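Local coordinates for 2-oxoglutarate dehydrogenase E3 component (Thermus thermophilus, PDB 2YQU), which probably oxidises dihydrolipoyl groups of 2-oxo acid dehydrogenase complexes with NAD+, passing electrons through a redox-active disulfide and a bound FAD, at residues P167-V172 / V250-R255; E345-G350 / D409-A414; Y363-F368 / F385-A390; S371-A376 / P435-I440. All blocks are in the same frame, centred on the assembly; numbering follows the deposited sequence.

Contact 1 (P167-V172 / V250-R255); sequences PKRLIV and VLEADR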
# COMPACT_ATOMS: atom_id res chain seq x y z
N PRO A 167 10.33 9.29 -28.64
CA PRO A 167 9.68 10.01 -29.74
C PRO A 167 9.49 11.47 -29.37
O PRO A 167 8.98 11.77 -28.30
CB PRO A 167 8.33 9.30 -29.88
CG PRO A 167 8.07 8.69 -28.55
CD PRO A 167 9.41 8.36 -27.96
N LYS A 168 9.92 12.38 -30.24
CA LYS A 168 9.71 13.80 -29.99
C LYS A 168 8.21 14.08 -29.83
O LYS A 168 7.81 14.82 -28.94
CB LYS A 168 10.32 14.67 -31.09
CG LYS A 168 10.27 16.16 -30.77
CD LYS A 168 11.03 17.00 -31.80
CE LYS A 168 10.36 18.35 -32.01
NZ LYS A 168 9.17 18.24 -32.92
N ARG A 169 7.40 13.47 -30.70
CA ARG A 169 5.95 13.57 -30.63
C ARG A 169 5.35 12.16 -30.68
O ARG A 169 5.67 11.37 -31.56
CB ARG A 169 5.41 14.43 -31.78
CG ARG A 169 5.76 15.92 -31.67
CD ARG A 169 5.04 16.82 -32.67
NE ARG A 169 5.47 16.60 -34.05
CZ ARG A 169 4.89 17.15 -35.13
NH1 ARG A 169 3.85 17.96 -35.01
NH2 ARG A 169 5.36 16.87 -36.34
N LEU A 170 4.50 11.84 -29.71
CA LEU A 170 3.78 10.58 -29.68
C LEU A 170 2.28 10.87 -29.63
O LEU A 170 1.85 11.69 -28.84
CB LEU A 170 4.19 9.78 -28.43
CG LEU A 170 3.37 8.51 -28.13
CD1 LEU A 170 3.55 7.50 -29.25
CD2 LEU A 170 3.79 7.93 -26.80
N ILE A 171 1.51 10.23 -30.50
CA ILE A 171 0.06 10.28 -30.40
C ILE A 171 -0.41 8.90 -29.95
O ILE A 171 -0.02 7.90 -30.52
CB ILE A 171 -0.60 10.65 -31.75
CG1 ILE A 171 -0.21 12.08 -32.15
CG2 ILE A 171 -2.12 10.53 -31.66
CD1 ILE A 171 -0.52 12.41 -33.59
N VAL A 172 -1.21 8.87 -28.90
CA VAL A 172 -1.89 7.66 -28.45
C VAL A 172 -3.35 7.73 -28.90
O VAL A 172 -4.10 8.60 -28.49
CB VAL A 172 -1.83 7.52 -26.91
CG1 VAL A 172 -2.52 6.25 -26.45
CG2 VAL A 172 -0.38 7.58 -26.41
N VAL A 250 -5.48 17.08 -39.41
CA VAL A 250 -4.42 16.09 -39.54
C VAL A 250 -3.35 16.39 -38.50
O VAL A 250 -2.83 17.51 -38.44
CB VAL A 250 -3.79 16.11 -40.94
CG1 VAL A 250 -2.70 15.05 -41.07
CG2 VAL A 250 -4.86 15.92 -42.01
N LEU A 251 -3.04 15.40 -37.67
CA LEU A 251 -1.96 15.49 -36.71
C LEU A 251 -0.78 14.69 -37.23
O LEU A 251 -0.96 13.69 -37.92
CB LEU A 251 -2.40 14.97 -35.34
CG LEU A 251 -3.48 15.77 -34.62
CD1 LEU A 251 -3.92 15.03 -33.36
CD2 LEU A 251 -2.99 17.16 -34.27
N GLU A 252 0.42 15.15 -36.92
CA GLU A 252 1.64 14.46 -37.29
C GLU A 252 2.42 14.14 -36.02
O GLU A 252 2.42 14.91 -35.07
CB GLU A 252 2.49 15.34 -38.22
CG GLU A 252 2.19 15.11 -39.69
CD GLU A 252 2.69 16.23 -40.59
OE1 GLU A 252 2.10 16.42 -41.67
OE2 GLU A 252 3.66 16.91 -40.21
N ALA A 253 3.09 12.99 -36.03
CA ALA A 253 3.94 12.57 -34.92
C ALA A 253 5.03 11.62 -35.39
O ALA A 253 5.00 11.12 -36.52
CB ALA A 253 3.10 11.93 -33.82
N ASP A 254 6.01 11.37 -34.53
CA ASP A 254 7.10 10.44 -34.84
C ASP A 254 6.65 8.98 -34.70
O ASP A 254 7.12 8.10 -35.43
CB ASP A 254 8.29 10.70 -33.92
CG ASP A 254 8.85 12.08 -34.10
OD1 ASP A 254 8.49 12.98 -33.31
OD2 ASP A 254 9.65 12.35 -35.02
N ARG A 255 5.79 8.73 -33.72
CA ARG A 255 5.18 7.42 -33.51
C ARG A 255 3.72 7.63 -33.17
O ARG A 255 3.35 8.64 -32.56
CB ARG A 255 5.86 6.66 -32.36
CG ARG A 255 7.36 6.58 -32.42
CD ARG A 255 7.90 5.58 -33.43
NE ARG A 255 9.36 5.65 -33.50
CZ ARG A 255 10.11 5.01 -34.40
NH1 ARG A 255 9.56 4.26 -35.34
NH2 ARG A 255 11.43 5.14 -34.36
O HOH W 1 8.35 15.46 -34.10
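Arg169 lays its guanidinium group over the backbone of 250-255, with Glu252 O 3.3 Å from CZ, above the centre of the flat group rather than at its N-H edge. A bend at chi3 (-68°) turns the end of the chain over this carbonyl. The Glu252 carboxylate stands nearly at right angles to the guanidinium plane, and its OE2 stays 4.2 Å from Arg169 NH2, too far for a salt bridge. Asp254 secures the backbone: its OD1 takes Arg169 N at 2.9 Å through the anti lone pair, and one water donates to that same OD1 while accepting from Lys168 NZ and Arg169 NE. Ile171 supplies the apolar part, its CD1 meeting Leu251 CB at 3.6 Å and Ala253 CB at 3.7 Å. Its backbone N binds Arg255 O at 3.2 Å, within the parallel pairing of Leu170 with Arg255; Arg255 CG rests on Pro167 CB. The Arg255 guanidinium goes elsewhere, to Glu152 O and Glu165. In the Rossmann-type NAD domain, strand 169-173 lies between strands 192-196 and 255-258; strand 250-253 belongs to the three-stranded antiparallel sheet beside it, and Trp186 of helix 177-188 covers Pro167 and Leu170.

Contact 2 (E345-G350 / D409-A414); sequences EIAAVG and DVLAEA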
# COMPACT_ATOMS: atom_id res chain seq x y z
N GLU A 345 -1.76 6.85 -8.98
CA GLU A 345 -2.52 5.67 -9.38
C GLU A 345 -4.01 6.01 -9.43
O GLU A 345 -4.47 6.98 -8.83
CB GLU A 345 -2.24 4.47 -8.47
CG GLU A 345 -0.78 4.02 -8.56
CD GLU A 345 -0.43 2.73 -7.85
OE1 GLU A 345 -1.25 2.14 -7.11
OE2 GLU A 345 0.72 2.29 -8.04
N ILE A 346 -4.75 5.22 -10.19
CA ILE A 346 -6.18 5.40 -10.39
C ILE A 346 -6.77 4.01 -10.20
O ILE A 346 -6.24 3.04 -10.74
CB ILE A 346 -6.44 5.93 -11.82
CG1 ILE A 346 -5.57 7.18 -12.10
CG2 ILE A 346 -7.89 6.23 -12.03
CD1 ILE A 346 -5.52 7.59 -13.53
N ALA A 347 -7.84 3.88 -9.44
CA ALA A 347 -8.39 2.55 -9.19
C ALA A 347 -9.90 2.49 -8.95
O ALA A 347 -10.53 3.47 -8.56
CB ALA A 347 -7.65 1.87 -8.06
N ALA A 348 -10.45 1.30 -9.18
CA ALA A 348 -11.85 1.01 -8.95
C ALA A 348 -12.01 -0.43 -8.48
O ALA A 348 -11.34 -1.33 -8.96
CB ALA A 348 -12.65 1.21 -10.21
N VAL A 349 -12.91 -0.63 -7.54
CA VAL A 349 -13.31 -1.96 -7.14
C VAL A 349 -14.80 -1.95 -6.82
O VAL A 349 -15.33 -0.96 -6.30
CB VAL A 349 -12.44 -2.53 -5.97
CG1 VAL A 349 -12.63 -1.73 -4.72
CG2 VAL A 349 -12.75 -4.00 -5.73
N GLY A 350 -15.48 -3.04 -7.15
CA GLY A 350 -16.92 -3.12 -6.99
C GLY A 350 -17.62 -2.19 -7.96
O GLY A 350 -17.08 -1.87 -9.03
N ASP A 409 -2.35 0.37 -4.06
CA ASP A 409 -1.89 -0.32 -2.85
C ASP A 409 -2.90 -0.16 -1.71
O ASP A 409 -3.15 -1.09 -0.96
CB ASP A 409 -0.54 0.21 -2.38
CG ASP A 409 0.58 -0.08 -3.35
OD1 ASP A 409 0.46 -1.00 -4.20
OD2 ASP A 409 1.65 0.57 -3.32
N VAL A 410 -3.45 1.04 -1.57
CA VAL A 410 -4.42 1.31 -0.53
C VAL A 410 -5.69 0.51 -0.76
O VAL A 410 -6.26 -0.06 0.18
CB VAL A 410 -4.75 2.83 -0.44
CG1 VAL A 410 -5.89 3.09 0.55
CG2 VAL A 410 -3.51 3.62 -0.02
N LEU A 411 -6.13 0.42 -2.02
CA LEU A 411 -7.40 -0.23 -2.32
C LEU A 411 -7.31 -1.76 -2.35
O LEU A 411 -8.33 -2.42 -2.52
CB LEU A 411 -7.99 0.31 -3.63
CG LEU A 411 -9.09 1.35 -3.48
CD1 LEU A 411 -8.64 2.46 -2.54
CD2 LEU A 411 -9.48 1.90 -4.84
N ALA A 412 -6.10 -2.31 -2.16
CA ALA A 412 -5.96 -3.73 -1.85
C ALA A 412 -6.81 -4.10 -0.65
O ALA A 412 -7.48 -5.12 -0.66
CB ALA A 412 -4.50 -4.09 -1.59
N GLU A 413 -6.78 -3.26 0.37
CA GLU A 413 -7.61 -3.43 1.55
C GLU A 413 -9.11 -3.33 1.25
O GLU A 413 -9.93 -4.04 1.85
CB GLU A 413 -7.22 -2.39 2.60
CG GLU A 413 -7.79 -2.66 3.97
CD GLU A 413 -7.63 -1.49 4.89
OE1 GLU A 413 -6.69 -0.68 4.70
OE2 GLU A 413 -8.46 -1.37 5.81
N ALA A 414 -9.47 -2.43 0.34
CA ALA A 414 -10.86 -2.23 -0.06
C ALA A 414 -11.41 -3.45 -0.77
O ALA A 414 -12.56 -3.86 -0.55
CB ALA A 414 -10.98 -1.01 -0.97
O HOH W 2 -0.40 -0.66 -6.80
O HOH W 3 2.22 2.23 -5.93
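Glu345 OE2 accepts from a water at 2.6 Å and forms a salt bridge with Arg375 of the second subunit; the same water donates to Asp409 OD2 across the contact. A second water joins the other two oxygens, lying 2.9 Å from Glu345 OE1 and 2.8 Å from Asp409 OD1. Two like-charged carboxylates therefore face each other through a pair of waters, with Glu345 OE1 and Asp409 OD1 kept 4.6 Å apart. The arginine probably offsets part of the repulsion and helps keep Glu345 ionised, while a weak bond from Gly408 N to OE1 ties the carboxylate to the start of the helix. The glutamate chain runs out extended (chi2 -172°), which carries its carboxylate across to the helix.

This is one helix of the dimerisation domain packed on its antiparallel sheet: strand 345-350 and segment 409-414 of helix 407-419 run almost parallel, 8° apart, with their axes 9.1 Å from each other. Alternate residues of the strand, Glu345, Ala347 and Val349, point to the helix, whereas Ile346 packs on helix 208-221 across the other side of the sheet.

Beyond the carboxylates the contact is apolar. Leu411 sends its CD2 branch to the methyl of Ala347, 3.7 Å away. Further along, Val349 reaches Ala414 CB with CG1, at 4.2 Å; chi1 of 65° sets that branch between the backbone N and the carbonyl carbon. Val400 of strand 397-404 packs against Val349, Leu411 and Ala414 alike.

Contact 3 (Y363-F368 / F385-A390); sequences YKVGKF and FIKVLA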
# COMPACT_ATOMS: atom_id res chain seq x y z
N TYR A 363 -27.63 4.42 -2.25
CA TYR A 363 -26.32 4.40 -1.61
C TYR A 363 -25.92 5.72 -0.95
O TYR A 363 -26.51 6.78 -1.20
CB TYR A 363 -25.23 3.97 -2.61
CG TYR A 363 -25.04 4.91 -3.77
CD1 TYR A 363 -24.00 5.83 -3.79
CD2 TYR A 363 -25.90 4.89 -4.86
CE1 TYR A 363 -23.82 6.70 -4.85
CE2 TYR A 363 -25.74 5.76 -5.93
CZ TYR A 363 -24.69 6.66 -5.92
OH TYR A 363 -24.51 7.52 -6.98
N LYS A 364 -24.92 5.61 -0.08
CA LYS A 364 -24.28 6.75 0.56
C LYS A 364 -22.85 6.87 0.03
O LYS A 364 -22.20 5.86 -0.27
CB LYS A 364 -24.25 6.59 2.07
CG LYS A 364 -25.53 6.02 2.67
CD LYS A 364 -25.39 5.72 4.15
CE LYS A 364 -24.71 4.37 4.40
NZ LYS A 364 -24.57 4.06 5.85
N VAL A 365 -22.38 8.10 -0.07
CA VAL A 365 -21.04 8.41 -0.56
C VAL A 365 -20.22 8.95 0.60
O VAL A 365 -20.64 9.87 1.31
CB VAL A 365 -21.11 9.46 -1.69
CG1 VAL A 365 -19.71 9.92 -2.09
CG2 VAL A 365 -21.86 8.89 -2.91
N GLY A 366 -19.04 8.35 0.80
CA GLY A 366 -18.06 8.85 1.75
C GLY A 366 -16.78 9.15 0.99
O GLY A 366 -16.31 8.32 0.22
N LYS A 367 -16.21 10.32 1.21
CA LYS A 367 -15.04 10.76 0.46
C LYS A 367 -14.05 11.45 1.38
O LYS A 367 -14.42 12.32 2.17
CB LYS A 367 -15.47 11.69 -0.68
CG LYS A 367 -14.37 12.09 -1.63
CD LYS A 367 -14.97 12.64 -2.92
CE LYS A 367 -14.04 13.61 -3.61
NZ LYS A 367 -14.71 14.23 -4.79
N PHE A 368 -12.78 11.05 1.29
CA PHE A 368 -11.71 11.67 2.04
C PHE A 368 -10.56 12.04 1.09
O PHE A 368 -10.10 11.19 0.31
CB PHE A 368 -11.21 10.73 3.14
CG PHE A 368 -10.40 11.42 4.19
CD1 PHE A 368 -11.03 12.13 5.20
CD2 PHE A 368 -9.02 11.39 4.15
CE1 PHE A 368 -10.29 12.77 6.16
CE2 PHE A 368 -8.27 12.02 5.13
CZ PHE A 368 -8.91 12.72 6.13
N PHE A 385 -8.21 11.55 -3.94
CA PHE A 385 -9.21 11.19 -2.95
C PHE A 385 -9.50 9.70 -3.01
O PHE A 385 -9.14 9.03 -3.97
CB PHE A 385 -10.51 11.97 -3.19
CG PHE A 385 -11.19 11.61 -4.50
CD1 PHE A 385 -12.10 10.55 -4.57
CD2 PHE A 385 -10.94 12.35 -5.65
CE1 PHE A 385 -12.72 10.22 -5.77
CE2 PHE A 385 -11.56 12.03 -6.86
CZ PHE A 385 -12.45 10.96 -6.92
N ILE A 386 -10.13 9.19 -1.97
CA ILE A 386 -10.77 7.88 -2.02
C ILE A 386 -12.24 8.05 -1.63
O ILE A 386 -12.57 8.82 -0.74
CB ILE A 386 -10.07 6.85 -1.10
CG1 ILE A 386 -8.65 6.57 -1.60
CG2 ILE A 386 -10.87 5.54 -1.04
CD1 ILE A 386 -7.81 5.74 -0.66
N LYS A 387 -13.09 7.31 -2.33
CA LYS A 387 -14.53 7.37 -2.20
C LYS A 387 -15.04 5.96 -1.92
O LYS A 387 -14.69 5.02 -2.63
CB LYS A 387 -15.11 7.94 -3.50
CG LYS A 387 -16.57 7.74 -3.71
CD LYS A 387 -17.10 8.68 -4.79
CE LYS A 387 -16.97 8.09 -6.20
NZ LYS A 387 -17.61 8.96 -7.25
N VAL A 388 -15.83 5.82 -0.86
CA VAL A 388 -16.51 4.57 -0.53
C VAL A 388 -18.01 4.72 -0.80
O VAL A 388 -18.63 5.68 -0.37
CB VAL A 388 -16.26 4.17 0.94
CG1 VAL A 388 -17.14 2.97 1.35
CG2 VAL A 388 -14.78 3.88 1.18
N LEU A 389 -18.57 3.77 -1.53
CA LEU A 389 -20.00 3.72 -1.79
C LEU A 389 -20.59 2.61 -0.93
O LEU A 389 -20.14 1.49 -1.00
CB LEU A 389 -20.25 3.43 -3.27
CG LEU A 389 -19.50 4.36 -4.23
CD1 LEU A 389 -19.82 4.04 -5.66
CD2 LEU A 389 -19.81 5.81 -3.92
N ALA A 390 -21.57 2.93 -0.09
CA ALA A 390 -22.18 1.93 0.78
C ALA A 390 -23.70 1.92 0.65
O ALA A 390 -24.32 2.95 0.42
CB ALA A 390 -21.80 2.19 2.22
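Lys367 reaches across to Phe385 with an extended chain. Its CB and CG pass Ile386 O, with CG at 3.8 Å. CG and CD then come to the ring at Phe385 CD1, CD at 3.9 Å, and CE settles over one face, 3.6 Å from Phe385 CG and offset toward the rim. NZ ends above the ring, 4.2 Å from the Phe385 centroid and only 6° off its normal, a cation-pi contact. A chi1 of 65° sets the Phe385 ring between its own backbone N and carbonyl carbon, where the lysine chain passes over it. On the same face of the sheet Leu389 CD2 lies beside Val365 CG2, 3.8 Å away, and approaches the Tyr363 ring. Beneath the side chains, six N-H...O bonds join the antiparallel strands at the pairs Lys364-Ala390, Gly366-Val388 and Phe368-Ile386; Lys364 N to Ala390 O is 2.8 Å. These strands form one margin of the dimerisation-domain sheet, 363-369 being outermost within the chain, with Ile386 and Val388 packed under helix 438-449. Lys387 NZ is held by Asp207, Glu209 and Glu353, whereas Lys367 has a long, weak ion pair with Glu209; the aromatic face probably adds to the stabilisation of the Lys367 ammonium.

Contact 4 (S371-A376 / P435-I440); sequences SASGRA and PSLSEI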
# COMPACT_ATOMS: atom_id res chain seq x y z
N SER A 371 -5.47 15.62 0.60
CA SER A 371 -5.06 16.89 1.19
C SER A 371 -5.21 16.92 2.70
O SER A 371 -4.54 17.69 3.37
CB SER A 371 -5.86 18.05 0.58
OG SER A 371 -7.24 17.88 0.80
N ALA A 372 -6.10 16.07 3.22
CA ALA A 372 -6.31 15.96 4.67
C ALA A 372 -5.49 14.82 5.32
O ALA A 372 -5.64 14.56 6.51
CB ALA A 372 -7.79 15.78 4.95
N SER A 373 -4.65 14.14 4.53
CA SER A 373 -3.84 13.02 5.01
C SER A 373 -2.46 13.47 5.50
O SER A 373 -1.71 14.08 4.75
CB SER A 373 -3.64 11.99 3.89
OG SER A 373 -2.60 11.10 4.22
N GLY A 374 -2.14 13.14 6.76
CA GLY A 374 -0.83 13.45 7.32
C GLY A 374 0.30 12.84 6.52
O GLY A 374 1.25 13.51 6.16
N ARG A 375 0.16 11.55 6.21
CA ARG A 375 1.18 10.84 5.44
C ARG A 375 1.34 11.42 4.03
O ARG A 375 2.45 11.61 3.57
CB ARG A 375 0.85 9.35 5.38
CG ARG A 375 1.95 8.49 4.78
CD ARG A 375 3.27 8.51 5.56
NE ARG A 375 4.25 7.57 5.01
CZ ARG A 375 4.22 6.25 5.18
NH1 ARG A 375 5.16 5.50 4.63
NH2 ARG A 375 3.27 5.66 5.89
N ALA A 376 0.23 11.71 3.36
CA ALA A 376 0.29 12.29 2.01
C ALA A 376 1.01 13.63 2.04
O ALA A 376 1.86 13.89 1.20
CB ALA A 376 -1.09 12.46 1.44
N PRO A 435 1.29 7.31 10.72
CA PRO A 435 0.56 7.93 9.62
C PRO A 435 0.70 7.08 8.36
O PRO A 435 1.81 6.74 7.99
CB PRO A 435 1.28 9.27 9.43
CG PRO A 435 2.65 9.08 10.07
CD PRO A 435 2.69 7.75 10.76
N SER A 436 -0.41 6.74 7.72
CA SER A 436 -0.37 5.93 6.51
C SER A 436 -1.48 6.34 5.56
O SER A 436 -2.50 6.90 5.97
CB SER A 436 -0.49 4.45 6.86
OG SER A 436 -1.81 4.13 7.25
N LEU A 437 -1.27 6.05 4.28
CA LEU A 437 -2.25 6.34 3.26
C LEU A 437 -3.54 5.53 3.48
O LEU A 437 -4.60 5.98 3.08
CB LEU A 437 -1.67 6.08 1.85
CG LEU A 437 -0.55 7.05 1.42
CD1 LEU A 437 -0.05 6.66 0.05
CD2 LEU A 437 -0.98 8.51 1.43
N SER A 438 -3.44 4.38 4.17
CA SER A 438 -4.62 3.56 4.48
C SER A 438 -5.64 4.31 5.33
O SER A 438 -6.83 4.03 5.28
CB SER A 438 -4.24 2.24 5.18
OG SER A 438 -3.82 2.47 6.52
N GLU A 439 -5.19 5.28 6.12
CA GLU A 439 -6.11 6.09 6.88
C GLU A 439 -7.07 6.90 6.00
O GLU A 439 -8.13 7.31 6.46
CB GLU A 439 -5.36 7.03 7.81
CG GLU A 439 -4.53 6.35 8.88
CD GLU A 439 -3.72 7.35 9.67
OE1 GLU A 439 -4.10 7.62 10.82
OE2 GLU A 439 -2.73 7.89 9.11
N ILE A 440 -6.69 7.17 4.75
CA ILE A 440 -7.59 7.84 3.80
C ILE A 440 -8.80 6.94 3.51
O ILE A 440 -9.94 7.40 3.46
CB ILE A 440 -6.86 8.21 2.49
CG1 ILE A 440 -5.69 9.16 2.79
CG2 ILE A 440 -7.82 8.81 1.45
CD1 ILE A 440 -4.73 9.32 1.65
O HOH W 4 -3.25 9.46 6.01
O HOH W 5 -1.87 10.34 8.33
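Ser373 and Ile440 make the tight end of this contact: Ser373 CB sits 3.7 Å from both CG1 and CD1 of Ile440. Next to them Leu437 pushes CD2 against the start of helix 374-379, 4.0 Å from Ala376 CB and close to Ala376 N as well. Tyr370 backs this apolar patch, touching Ala376, Leu437 and Ile440.

Arg375 extends the close packing by lying along the backbone of 435-436. A bend at chi2 (62°) brings the chain past Pro435 O, with CD 3.3 Å from that oxygen, and NH2 returns to it in a 2.8 Å hydrogen bond. The donor lies in the carbonyl plane, on a lone pair, although the oxygen is tilted 22° out of the guanidinium plane. NE is engaged by Glu53 of the second subunit, so this buried arginine is gripped from both chains.

Ser373 is the N-cap of helix 374-379, its OG accepting from Ala376 N at 3.0 Å. Opposite Arg375, Pro435 follows a cis peptide and touches an FAD; the preceding His434 is the predicted proton acceptor, and its ND1 binds Glu439 OE1, the His-Glu pair known in this family.

The Glu439 side is looser and bridged by two waters. One water sits between Ser373 OG and Ser436 O, to which it donates. Another takes Arg375 N and donates to Glu439 OE2, 2.7 Å away. That oxygen also receives Ser436 N from above the carboxylate plane. Glu439 is partly exposed and helps line a carbonate site.

Overall arrangement
Contact 1 closes first along the chain and stands apart in the NAD domain, its centre 33 to 39 Å from the other three. Those crowd together in the dimerisation domain, with centres 13 to 16 Å apart. Contacts 2 and 3 use the same antiparallel sheet, and contact 3 is nested inside the loop that contact 2 closes; contact 4 interleaves with both. Ile386 meets Val410, Leu411 and Ile440, so strand 385-391 joins all three, while Val410 packs on Leu437. Contacts 2 and 4 both reach the second subunit, so this core links the sheet to the dimer interface, where Pro435 touches an FAD.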